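PDB 6UXD: CT021 from Chlamydia trachomatis serovar L2, which is of unknown function but belongs to a family related to the lipoprotein-handling proteins LolA and LolB. Local coordinates for residues K113-S124 and A154-D162; P165-Y174 and L185-T193. All blocks are in the same frame, centred on the assembly; numbering follows the deposited sequence.

Contact 1 of 2, residues K113-S124 and A154-D162; sequences KILRLPLSPAPS and AWISVWPKD
Ser120 and Ile156 exchange backbone bonds in both directions: the Ile156 N–Ser120 O bond is 2.7 Å long, whereas the return bond from Ser120 N to Ile156 O is 3.2 Å. They make strands 118-122 and 152-158 antiparallel sheet neighbours, although the N-to-C directions of the two short strand segments make 134°, well short of strict antiparallel. A water bound to Ser120 OG donates to Ile156 O as well, so that carbonyl has a second partner.

Pro121 sits over one face of the Trp155 indole, offset toward its rim, with CG 3.6 Å from Trp155 CZ3, while Leu119 crosses the same indole at about a right angle through CB. Phe175 meets Trp155 edge-to-face. On the other side of the strands, Ala122 CB reaches Ile156 CB at 3.8 Å. Beyond the strands, the 159-162 loop packs against the end of helix 108-116: Trp159 receives Ile114 CG1, the aliphatic part of Lys113 and CD2 of Leu117, the first residue past that helix.

The Lys113 chain bends at chi3 (-117°), and its NZ forms a salt bridge with Asp162 OD2 at 2.9 Å, on the anti lone pair of that oxygen. Trp159 NE1 donates in its ring plane to the same oxygen, from above the carboxylate, and Ser164 bonds OD1. With both oxygens engaged, the carboxylate is held in orientation and probably stays ionised beside the lysine.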
loop_
_atom_site.group_PDB
_atom_site.type_symbol
_atom_site.label_atom_id
_atom_site.label_comp_id
_atom_site.label_asym_id
_atom_site.label_seq_id
_atom_site.Cartn_x
_atom_site.Cartn_y
_atom_site.Cartn_z
ATOM N N LYS A 113 -0.940 -2.599 12.651
ATOM C CA LYS A 113 0.466 -2.309 12.920
ATOM C C LYS A 113 1.045 -1.382 11.860
ATOM O O LYS A 113 1.635 -0.345 12.185
ATOM C CB LYS A 113 1.265 -3.610 12.997
ATOM C CG LYS A 113 1.065 -4.342 14.308
ATOM C CD LYS A 113 1.920 -5.585 14.399
ATOM C CE LYS A 113 1.077 -6.838 14.495
ATOM N NZ LYS A 113 1.860 -7.961 15.074
ATOM N N ILE A 114 0.865 -1.729 10.579
ATOM C CA ILE A 114 1.399 -0.894 9.506
ATOM C C ILE A 114 0.891 0.536 9.641
ATOM O O ILE A 114 1.668 1.496 9.602
ATOM C CB ILE A 114 1.042 -1.482 8.133
ATOM C CG1 ILE A 114 1.687 -2.851 7.960
ATOM C CG2 ILE A 114 1.535 -0.562 7.040
ATOM C CD1 ILE A 114 0.999 -3.697 6.919
ATOM N N LEU A 115 -0.418 0.698 9.842
ATOM C CA LEU A 115 -0.977 2.039 9.952
ATOM C C LEU A 115 -0.377 2.804 11.123
ATOM O O LEU A 115 -0.244 4.032 11.061
ATOM C CB LEU A 115 -2.500 1.967 10.104
ATOM C CG LEU A 115 -3.265 1.496 8.873
ATOM C CD1 LEU A 115 -4.749 1.272 9.197
ATOM C CD2 LEU A 115 -3.099 2.517 7.763
ATOM N N ARG A 116 -0.035 2.117 12.204
ATOM C CA ARG A 116 0.506 2.819 13.360
ATOM C C ARG A 116 1.995 3.124 13.236
ATOM O O ARG A 116 2.516 3.906 14.034
ATOM C CB ARG A 116 0.253 1.999 14.633
ATOM C CG ARG A 116 0.506 2.773 15.927
ATOM N N LEU A 117 2.691 2.540 12.267
ATOM C CA LEU A 117 4.130 2.747 12.166
ATOM C C LEU A 117 4.452 4.242 12.197
ATOM O O LEU A 117 3.853 5.013 11.439
ATOM C CB LEU A 117 4.657 2.113 10.874
ATOM C CG LEU A 117 4.604 0.586 10.817
ATOM C CD1 LEU A 117 4.853 0.056 9.388
ATOM C CD2 LEU A 117 5.617 0.005 11.807
ATOM N N PRO A 118 5.387 4.684 13.032
ATOM C CA PRO A 118 5.788 6.095 13.025
ATOM C C PRO A 118 6.707 6.426 11.850
ATOM O O PRO A 118 7.342 5.560 11.247
ATOM C CB PRO A 118 6.545 6.237 14.343
ATOM C CG PRO A 118 7.293 4.909 14.409
ATOM C CD PRO A 118 6.299 3.874 13.868
ATOM N N LEU A 119 6.777 7.716 11.540
ATOM C CA LEU A 119 7.636 8.209 10.483
ATOM C C LEU A 119 8.329 9.446 11.004
ATOM O O LEU A 119 7.663 10.360 11.491
ATOM C CB LEU A 119 6.854 8.564 9.216
ATOM C CG LEU A 119 6.037 7.470 8.547
ATOM C CD1 LEU A 119 5.112 8.071 7.452
ATOM C CD2 LEU A 119 6.945 6.401 7.981
ATOM N N SER A 120 9.656 9.460 10.921
ATOM C CA SER A 120 10.456 10.650 11.144
ATOM C C SER A 120 11.478 10.775 10.023
ATOM O O SER A 120 11.919 9.761 9.476
ATOM C CB SER A 120 11.185 10.571 12.489
ATOM O OG SER A 120 10.390 9.827 13.400
ATOM N N PRO A 121 11.849 11.993 9.656
ATOM C CA PRO A 121 12.785 12.177 8.535
ATOM C C PRO A 121 14.144 11.578 8.830
ATOM O O PRO A 121 14.644 11.639 9.957
ATOM C CB PRO A 121 12.881 13.699 8.396
ATOM C CG PRO A 121 11.613 14.225 9.048
ATOM C CD PRO A 121 11.338 13.277 10.165
ATOM N N ALA A 122 14.773 11.049 7.787
ATOM C CA ALA A 122 16.044 10.357 7.932
ATOM C C ALA A 122 16.832 10.489 6.633
ATOM O O ALA A 122 16.248 10.730 5.566
ATOM C CB ALA A 122 15.829 8.871 8.275
ATOM N N PRO A 123 18.149 10.318 6.687
ATOM C CA PRO A 123 18.956 10.322 5.455
ATOM C C PRO A 123 18.655 9.121 4.574
ATOM O O PRO A 123 18.287 8.041 5.055
ATOM C CB PRO A 123 20.406 10.262 5.970
ATOM C CG PRO A 123 20.352 10.430 7.432
ATOM C CD PRO A 123 18.974 10.029 7.873
ATOM N N SER A 124 18.867 9.305 3.262
ATOM C CA SER A 124 18.735 8.203 2.320
ATOM C C SER A 124 19.842 7.161 2.482
ATOM O O SER A 124 21.020 7.492 2.614
ATOM C CB SER A 124 18.776 8.719 0.872
ATOM O OG SER A 124 18.773 7.621 -0.030
ATOM N N ALA A 154 13.555 10.296 2.701
ATOM C CA ALA A 154 13.486 9.044 3.427
ATOM C C ALA A 154 12.911 9.297 4.816
ATOM O O ALA A 154 13.071 10.374 5.382
ATOM C CB ALA A 154 14.860 8.396 3.547
ATOM N N TRP A 155 12.259 8.276 5.353
ATOM C CA TRP A 155 11.576 8.351 6.631
ATOM C C TRP A 155 11.883 7.068 7.386
ATOM O O TRP A 155 11.706 5.973 6.845
ATOM C CB TRP A 155 10.067 8.530 6.423
ATOM C CG TRP A 155 9.744 9.797 5.688
ATOM C CD1 TRP A 155 9.854 10.010 4.345
ATOM C CD2 TRP A 155 9.315 11.035 6.255
ATOM N NE1 TRP A 155 9.506 11.298 4.044
ATOM C CE2 TRP A 155 9.154 11.944 5.196
ATOM C CE3 TRP A 155 9.048 11.465 7.560
ATOM C CZ2 TRP A 155 8.750 13.255 5.398
ATOM C CZ3 TRP A 155 8.620 12.762 7.756
ATOM C CH2 TRP A 155 8.480 13.643 6.685
ATOM N N ILE A 156 12.350 7.196 8.621
ATOM C CA ILE A 156 12.691 6.020 9.411
ATOM C C ILE A 156 11.491 5.615 10.255
ATOM O O ILE A 156 10.750 6.460 10.772
ATOM C CB ILE A 156 13.946 6.276 10.269
ATOM C CG1 ILE A 156 14.358 5.007 11.011
ATOM C CG2 ILE A 156 13.733 7.428 11.237
ATOM C CD1 ILE A 156 14.987 3.943 10.118
ATOM N N SER A 157 11.291 4.305 10.363
ATOM C CA SER A 157 10.284 3.716 11.220
ATOM C C SER A 157 10.871 2.487 11.911
ATOM O O SER A 157 12.024 2.080 11.680
ATOM C CB SER A 157 9.031 3.365 10.402
ATOM O OG SER A 157 7.903 3.163 11.237
ATOM N N VAL A 158 10.065 1.883 12.772
ATOM C CA VAL A 158 10.454 0.649 13.439
ATOM C C VAL A 158 9.202 -0.168 13.685
ATOM O O VAL A 158 8.152 0.371 14.050
ATOM C CB VAL A 158 11.224 0.919 14.750
ATOM C CG1 VAL A 158 10.376 1.709 15.702
ATOM C CG2 VAL A 158 11.671 -0.405 15.369
ATOM N N TRP A 159 9.315 -1.462 13.445
ATOM C CA TRP A 159 8.210 -2.373 13.683
ATOM C C TRP A 159 8.013 -2.561 15.187
ATOM O O TRP A 159 8.982 -2.549 15.948
ATOM C CB TRP A 159 8.507 -3.714 13.028
ATOM C CG TRP A 159 7.340 -4.606 12.877
ATOM C CD1 TRP A 159 6.977 -5.634 13.694
ATOM C CD2 TRP A 159 6.358 -4.550 11.837
ATOM N NE1 TRP A 159 5.832 -6.230 13.221
ATOM C CE2 TRP A 159 5.433 -5.583 12.080
ATOM C CE3 TRP A 159 6.177 -3.729 10.723
ATOM C CZ2 TRP A 159 4.342 -5.816 11.250
ATOM C CZ3 TRP A 159 5.097 -3.963 9.898
ATOM C CH2 TRP A 159 4.193 -4.998 10.165
ATOM N N PRO A 160 6.772 -2.742 15.642
ATOM C CA PRO A 160 6.549 -2.941 17.080
ATOM C C PRO A 160 7.208 -4.215 17.586
ATOM O O PRO A 160 7.529 -5.131 16.824
ATOM C CB PRO A 160 5.020 -3.025 17.195
ATOM C CG PRO A 160 4.576 -3.471 15.849
ATOM C CD PRO A 160 5.501 -2.756 14.901
ATOM N N LYS A 161 7.416 -4.259 18.901
ATOM C CA LYS A 161 7.847 -5.490 19.555
ATOM C C LYS A 161 6.687 -6.474 19.542
ATOM O O LYS A 161 5.598 -6.164 20.035
ATOM C CB LYS A 161 8.309 -5.212 20.984
ATOM N N ASP A 162 6.901 -7.647 18.962
ATOM C CA ASP A 162 5.817 -8.603 18.788
ATOM C C ASP A 162 6.424 -9.989 18.576
ATOM O O ASP A 162 7.614 -10.212 18.819
ATOM C CB ASP A 162 4.895 -8.161 17.641
ATOM C CG ASP A 162 5.445 -8.500 16.257
ATOM O OD1 ASP A 162 6.659 -8.747 16.125
ATOM O OD2 ASP A 162 4.657 -8.515 15.286
HETATM O O HOH W 1 10.100 7.094 13.374
HETATM O O HOH W 2 16.069 11.965 3.117
#

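Contact 2 of 2, residues P165-Y174 and L185-T193; sequences PLSEKNILIY and LWTSIDTPT. Unlike the reference sequence in segment 185-193: Asp190 (reference Glu).
Ile171 and Ile189 face each other as a non-hydrogen-bonded pair in a nearly ideal antiparallel pairing, the axes of strands 170-174 and 186-189 approaching to 4.8 Å, with N-to-C directions at 170°. Leu172 and Ser188 form the hydrogen-bonded pair beside them, each N donating to the other's O at 2.9 Å. Asp190 N continues the pattern to Asn170 O at one end, and Leu185 N bonds Tyr174 O at the other.

On the face carrying the isoleucines, Ile189 sends CG1 anti to the backbone N (chi1 178°), which brings CD1 within 3.6 Å of Ile171 CG1. Leu166 crosses Ile189 at about a right angle, and its CD2 also lies alongside Thr191 CG2, 3.7 Å away. These two strands are the arms of a beta hairpin, which strand 152-158 flanks on one side and strand 196-204 on the other.

Tyr174 and Trp186 occupy the opposite face, side by side and pointing the same way, their CD1 atoms 3.6 Å apart. Their planes are turned by 76°, and Trp186 O lies at the tyrosine edge. The phenolic OH of Tyr174 bonds His125 N. Toward the open end of the hairpin, Lys169 CB packs 3.2 Å from Asp190 O, which has no polar partner in the model.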
loop_
_atom_site.group_PDB
_atom_site.type_symbol
_atom_site.label_atom_id
_atom_site.label_comp_id
_atom_site.label_asym_id
_atom_site.label_seq_id
_atom_site.Cartn_x
_atom_site.Cartn_y
_atom_site.Cartn_z
ATOM N N PRO A 165 9.253 -12.280 13.072
ATOM C CA PRO A 165 10.634 -11.894 12.731
ATOM C C PRO A 165 10.825 -10.392 12.596
ATOM O O PRO A 165 11.955 -9.909 12.762
ATOM C CB PRO A 165 10.887 -12.617 11.399
ATOM C CG PRO A 165 9.531 -12.947 10.868
ATOM C CD PRO A 165 8.673 -13.189 12.072
ATOM N N LEU A 166 9.763 -9.638 12.312
ATOM C CA LEU A 166 9.873 -8.196 12.150
ATOM C C LEU A 166 10.013 -7.466 13.471
ATOM O O LEU A 166 10.219 -6.248 13.469
ATOM C CB LEU A 166 8.649 -7.652 11.410
ATOM C CG LEU A 166 8.347 -8.264 10.043
ATOM C CD1 LEU A 166 7.225 -7.490 9.372
ATOM C CD2 LEU A 166 9.585 -8.294 9.168
ATOM N N SER A 167 9.936 -8.177 14.589
ATOM C CA SER A 167 9.835 -7.522 15.883
ATOM C C SER A 167 10.993 -6.555 16.099
ATOM O O SER A 167 12.161 -6.948 16.097
ATOM C CB SER A 167 9.796 -8.573 16.994
ATOM O OG SER A 167 9.442 -7.970 18.226
ATOM N N GLU A 168 10.655 -5.286 16.298
ATOM C CA GLU A 168 11.609 -4.231 16.611
ATOM C C GLU A 168 12.601 -3.962 15.483
ATOM O O GLU A 168 13.604 -3.283 15.705
ATOM C CB GLU A 168 12.371 -4.551 17.900
ATOM C CG GLU A 168 11.455 -4.883 19.070
ATOM C CD GLU A 168 12.190 -4.962 20.382
ATOM O OE1 GLU A 168 12.254 -3.928 21.080
ATOM O OE2 GLU A 168 12.715 -6.052 20.700
ATOM N N LYS A 169 12.328 -4.443 14.272
ATOM C CA LYS A 169 13.228 -4.235 13.142
ATOM C C LYS A 169 13.067 -2.844 12.522
ATOM O O LYS A 169 11.968 -2.279 12.469
ATOM C CB LYS A 169 12.985 -5.313 12.087
ATOM C CG LYS A 169 13.491 -6.692 12.502
ATOM C CD LYS A 169 14.959 -6.614 12.921
ATOM C CE LYS A 169 15.669 -7.946 12.828
ATOM N NZ LYS A 169 17.138 -7.753 12.979
ATOM N N ASN A 170 14.187 -2.297 12.038
ATOM C CA ASN A 170 14.200 -0.954 11.478
ATOM C C ASN A 170 13.620 -0.944 10.061
ATOM O O ASN A 170 13.780 -1.897 9.287
ATOM C CB ASN A 170 15.626 -0.389 11.478
ATOM C CG ASN A 170 16.171 -0.174 12.874
ATOM O OD1 ASN A 170 17.251 -0.658 13.211
ATOM N ND2 ASN A 170 15.433 0.561 13.688
ATOM N N ILE A 171 12.922 0.139 9.740
ATOM C CA ILE A 171 12.238 0.313 8.463
ATOM C C ILE A 171 12.655 1.652 7.874
ATOM O O ILE A 171 12.815 2.645 8.596
ATOM C CB ILE A 171 10.707 0.264 8.616
ATOM C CG1 ILE A 171 10.282 -1.023 9.322
ATOM C CG2 ILE A 171 10.025 0.330 7.255
ATOM C CD1 ILE A 171 8.815 -1.076 9.643
ATOM N N LEU A 172 12.852 1.680 6.564
ATOM C CA LEU A 172 13.149 2.924 5.874
ATOM C C LEU A 172 12.173 3.039 4.710
ATOM O O LEU A 172 12.077 2.128 3.875
ATOM C CB LEU A 172 14.614 2.961 5.431
ATOM C CG LEU A 172 15.243 4.337 5.204
ATOM C CD1 LEU A 172 14.944 5.364 6.284
ATOM C CD2 LEU A 172 16.748 4.155 5.051
ATOM N N ILE A 173 11.419 4.137 4.683
ATOM C CA ILE A 173 10.331 4.328 3.727
ATOM C C ILE A 173 10.604 5.616 2.965
ATOM O O ILE A 173 10.918 6.647 3.573
ATOM C CB ILE A 173 8.952 4.400 4.418
ATOM C CG1 ILE A 173 8.830 3.284 5.453
ATOM C CG2 ILE A 173 7.833 4.276 3.387
ATOM C CD1 ILE A 173 7.423 3.036 5.976
ATOM N N TYR A 174 10.444 5.568 1.643
ATOM C CA TYR A 174 10.709 6.723 0.803
ATOM C C TYR A 174 9.394 7.225 0.215
ATOM O O TYR A 174 8.588 6.437 -0.276
ATOM C CB TYR A 174 11.723 6.385 -0.307
ATOM C CG TYR A 174 13.074 5.926 0.207
ATOM C CD1 TYR A 174 13.267 4.631 0.673
ATOM C CD2 TYR A 174 14.155 6.792 0.238
ATOM C CE1 TYR A 174 14.516 4.214 1.157
ATOM C CE2 TYR A 174 15.403 6.380 0.701
ATOM C CZ TYR A 174 15.572 5.106 1.169
ATOM O OH TYR A 174 16.821 4.770 1.636
ATOM N N LEU A 185 7.203 5.164 -2.301
ATOM C CA LEU A 185 7.947 4.764 -3.500
ATOM C C LEU A 185 8.720 3.472 -3.307
ATOM O O LEU A 185 8.987 2.756 -4.282
ATOM C CB LEU A 185 8.947 5.850 -3.888
ATOM C CG LEU A 185 8.380 7.224 -4.216
ATOM C CD1 LEU A 185 9.503 8.249 -4.288
ATOM C CD2 LEU A 185 7.606 7.143 -5.521
ATOM N N TRP A 186 9.097 3.172 -2.073
ATOM C CA TRP A 186 10.098 2.151 -1.793
ATOM C C TRP A 186 10.126 1.915 -0.288
ATOM O O TRP A 186 10.147 2.872 0.489
ATOM C CB TRP A 186 11.446 2.625 -2.306
ATOM C CG TRP A 186 12.603 1.675 -2.229
ATOM C CD1 TRP A 186 13.463 1.497 -1.186
ATOM C CD2 TRP A 186 13.063 0.836 -3.281
ATOM N NE1 TRP A 186 14.436 0.579 -1.530
ATOM C CE2 TRP A 186 14.199 0.149 -2.809
ATOM C CE3 TRP A 186 12.606 0.574 -4.576
ATOM C CZ2 TRP A 186 14.889 -0.774 -3.591
ATOM C CZ3 TRP A 186 13.284 -0.343 -5.344
ATOM C CH2 TRP A 186 14.415 -1.003 -4.858
ATOM N N THR A 187 10.099 0.658 0.131
ATOM C CA THR A 187 10.158 0.317 1.547
ATOM C C THR A 187 11.188 -0.777 1.768
ATOM O O THR A 187 11.165 -1.804 1.087
ATOM C CB THR A 187 8.781 -0.126 2.044
ATOM O OG1 THR A 187 7.835 0.913 1.767
ATOM C CG2 THR A 187 8.812 -0.404 3.546
ATOM N N SER A 188 12.089 -0.552 2.718
ATOM C CA SER A 188 13.153 -1.485 3.041
ATOM C C SER A 188 13.063 -1.813 4.522
ATOM O O SER A 188 13.005 -0.904 5.354
ATOM C CB SER A 188 14.518 -0.878 2.688
ATOM O OG SER A 188 15.590 -1.684 3.145
ATOM N N ILE A 189 13.031 -3.103 4.854
ATOM C CA ILE A 189 12.908 -3.526 6.247
ATOM C C ILE A 189 13.962 -4.578 6.572
ATOM O O ILE A 189 14.100 -5.573 5.848
ATOM C CB ILE A 189 11.496 -4.059 6.572
ATOM C CG1 ILE A 189 11.442 -4.541 8.025
ATOM C CG2 ILE A 189 11.100 -5.169 5.648
ATOM C CD1 ILE A 189 10.049 -4.507 8.642
ATOM N N ASP A 190 14.717 -4.334 7.649
ATOM C CA ASP A 190 15.575 -5.355 8.243
ATOM C C ASP A 190 14.752 -6.573 8.648
ATOM O O ASP A 190 13.663 -6.446 9.219
ATOM C CB ASP A 190 16.277 -4.826 9.498
ATOM C CG ASP A 190 17.277 -3.721 9.213
ATOM O OD1 ASP A 190 17.467 -3.373 8.028
ATOM O OD2 ASP A 190 17.881 -3.205 10.195
ATOM N N THR A 191 15.282 -7.760 8.372
ATOM C CA THR A 191 14.749 -8.975 8.975
ATOM C C THR A 191 15.902 -9.917 9.313
ATOM O O THR A 191 17.062 -9.622 8.995
ATOM C CB THR A 191 13.745 -9.685 8.064
ATOM O OG1 THR A 191 14.445 -10.476 7.093
ATOM C CG2 THR A 191 12.827 -8.676 7.365
ATOM N N PRO A 192 15.628 -11.040 9.981
ATOM C CA PRO A 192 16.702 -12.018 10.225
ATOM C C PRO A 192 17.205 -12.699 8.960
ATOM O O PRO A 192 18.401 -13.000 8.874
ATOM C CB PRO A 192 16.048 -13.018 11.192
ATOM C CG PRO A 192 14.936 -12.241 11.849
ATOM C CD PRO A 192 14.422 -11.326 10.780
ATOM N N THR A 193 16.338 -12.939 7.971
ATOM C CA THR A 193 16.787 -13.507 6.704
ATOM C C THR A 193 17.604 -12.524 5.874
ATOM O O THR A 193 18.169 -12.926 4.849
ATOM C CB THR A 193 15.601 -13.966 5.850
ATOM O OG1 THR A 193 15.126 -12.863 5.059
ATOM C CG2 THR A 193 14.465 -14.500 6.727
#

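From the N terminus, the chain leaves helix 108-116 for strand 118-122, and contact 1 closes a 29-residue excursion, partly disordered, when strand 152-158 returns alongside it. The turn after that strand leads into 165-174, whose strand 170-176 pairs with 152-158; contact 2 then closes a shorter, 10-residue connection within the next hairpin. The two loops follow in series and neither nest nor cross. Their centres are about 9 Å apart, and they meet directly where Trp155 N bonds Ile173 O at 2.8 Å and Ser167 OG accepts a hydrogen bond from Asp162 N. Contact 1 pairs 118-122 with 152-158, contact 2 pairs 170-176 with 186-189, and the bonds between 152-158 and 170-176 complete the series.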